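Local coordinates for peptidyl-tRNA hydrolase (Sulfolobus solfataricus, PDB 1XTY), which hydrolyses N-acyl-aminoacyl-tRNA to free tRNA and an N-acyl amino acid, its natural substrates perhaps being peptidyl-tRNAs that drop off the ribosome during protein synthesis, at residues M77-S82 with D111-D116. Numbering follows the deposited sequence.
Sequences MNLPFS and DSITGD
M77 and L79 both reach across to I113, a worked example of how the turn leaving one helix can pack against a second helix through a few apolar tips. The M77 chain shows this atom by atom. Its CB points toward the other segment yet stays 5.5 Å from I113 CD1. CG, set anti to the carbonyl carbon and beside the backbone N (chi1 -58°), is no nearer, and chi2 is extended. SD comes alongside the S112 hydroxyl, 3.9 Å from S112 OG, and there the chain bends at chi3 (-78°), which turns CE toward the outer carbons of I113. CE is modelled implausibly close to the I113 carbons, so although the side chains reach toward each other tip to tip, nothing finer can be rested on CE. The S112 oxygen is at most a van der Waals neighbour of the methionine; it hydrogen-bonds L109 O, one turn earlier.

L79 gives the sounder measure of the packing. Beyond the turn in sequence, it brings its CD1 end to end with I113 CD1 at 3.6 Å, and also touches W45 of helix 40-51. The isoleucine's extended CG1-CD1 arm (chi2 178°) carries its methyl to both partners, which meet it from directions roughly at right angles, while R70 of helix 64-76 also touches I113.

The turn between them probably brings M77 and L79 within reach of the same isoleucine. N78, with positive phi, is the C-prime residue of a Schellman motif, with L79 N directed to A74 O and N78 N to E75 O. The motif ends helix 64-76 and turns the chain into strand 81-85, within the beta-alpha-beta crossover from strand 56-61, parallel to 81-85 but separated from it by strands 2-9 and 97-106 in this PTH2-family mixed sheet.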
# COMPACT_ATOMS: atom_id res chain seq x y z
N MET A 77 -19.66 6.15 -11.81
CA MET A 77 -20.18 6.63 -10.53
C MET A 77 -19.30 7.69 -9.89
O MET A 77 -19.50 8.07 -8.74
CB MET A 77 -20.38 5.46 -9.58
CG MET A 77 -21.31 4.42 -10.15
SD MET A 77 -21.80 3.19 -8.96
CE MET A 77 -20.39 2.22 -8.93
N ASN A 78 -18.32 8.17 -10.66
CA ASN A 78 -17.41 9.21 -10.21
C ASN A 78 -16.70 8.91 -8.89
O ASN A 78 -16.64 9.76 -8.00
CB ASN A 78 -18.17 10.54 -10.10
CG ASN A 78 -18.72 11.00 -11.45
OD1 ASN A 78 -17.96 11.22 -12.40
ND2 ASN A 78 -20.03 11.15 -11.53
N LEU A 79 -16.17 7.71 -8.78
CA LEU A 79 -15.42 7.29 -7.59
C LEU A 79 -13.95 7.27 -7.98
O LEU A 79 -13.61 7.09 -9.15
CB LEU A 79 -15.83 5.89 -7.15
CG LEU A 79 -17.28 5.65 -6.71
CD1 LEU A 79 -17.43 4.20 -6.25
CD2 LEU A 79 -17.65 6.60 -5.58
N PRO A 80 -13.05 7.46 -7.00
CA PRO A 80 -11.61 7.44 -7.30
C PRO A 80 -11.21 6.01 -7.65
O PRO A 80 -11.69 5.06 -7.02
CB PRO A 80 -10.97 7.87 -5.97
CG PRO A 80 -12.08 8.51 -5.19
CD PRO A 80 -13.29 7.71 -5.57
N PHE A 81 -10.35 5.85 -8.65
CA PHE A 81 -9.90 4.52 -9.02
C PHE A 81 -8.49 4.58 -9.60
O PHE A 81 -8.06 5.61 -10.10
CB PHE A 81 -10.87 3.86 -10.01
CG PHE A 81 -10.83 4.44 -11.40
CD1 PHE A 81 -9.91 3.97 -12.34
CD2 PHE A 81 -11.72 5.44 -11.78
CE1 PHE A 81 -9.88 4.49 -13.63
CE2 PHE A 81 -11.69 5.97 -13.07
CZ PHE A 81 -10.77 5.49 -14.00
N SER A 82 -7.77 3.47 -9.51
CA SER A 82 -6.42 3.41 -10.05
C SER A 82 -6.17 2.07 -10.71
O SER A 82 -6.45 1.02 -10.12
CB SER A 82 -5.38 3.62 -8.94
OG SER A 82 -5.51 2.64 -7.92
N ASP A 111 -19.56 -1.35 -2.55
CA ASP A 111 -20.11 -2.69 -2.68
C ASP A 111 -20.99 -2.82 -3.92
O ASP A 111 -21.16 -3.92 -4.45
CB ASP A 111 -20.93 -3.09 -1.45
CG ASP A 111 -20.07 -3.49 -0.28
OD1 ASP A 111 -19.06 -4.20 -0.49
OD2 ASP A 111 -20.40 -3.11 0.87
N SER A 112 -21.55 -1.71 -4.39
CA SER A 112 -22.38 -1.75 -5.58
C SER A 112 -21.49 -2.02 -6.78
O SER A 112 -21.94 -2.00 -7.93
CB SER A 112 -23.14 -0.43 -5.76
OG SER A 112 -22.27 0.65 -6.05
N ILE A 113 -20.21 -2.29 -6.50
CA ILE A 113 -19.21 -2.58 -7.53
C ILE A 113 -18.46 -3.89 -7.28
O ILE A 113 -18.28 -4.69 -8.19
CB ILE A 113 -18.11 -1.49 -7.60
CG1 ILE A 113 -18.73 -0.12 -7.80
CG2 ILE A 113 -17.15 -1.81 -8.73
CD1 ILE A 113 -17.71 1.00 -7.83
N THR A 114 -18.04 -4.10 -6.04
CA THR A 114 -17.27 -5.29 -5.69
C THR A 114 -17.86 -6.17 -4.59
O THR A 114 -17.15 -6.98 -4.00
CB THR A 114 -15.84 -4.89 -5.25
OG1 THR A 114 -15.92 -4.14 -4.02
CG2 THR A 114 -15.17 -4.04 -6.32
N GLY A 115 -19.15 -6.01 -4.31
CA GLY A 115 -19.76 -6.81 -3.27
C GLY A 115 -19.87 -8.31 -3.54
O GLY A 115 -20.23 -9.08 -2.65
N ASP A 116 -19.53 -8.72 -4.76
CA ASP A 116 -19.63 -10.13 -5.15
C ASP A 116 -18.28 -10.84 -5.30
O ASP A 116 -18.23 -11.95 -5.84
CB ASP A 116 -20.40 -10.24 -6.47
CG ASP A 116 -19.71 -9.49 -7.61
OD1 ASP A 116 -19.32 -8.33 -7.40
OD2 ASP A 116 -19.57 -10.06 -8.72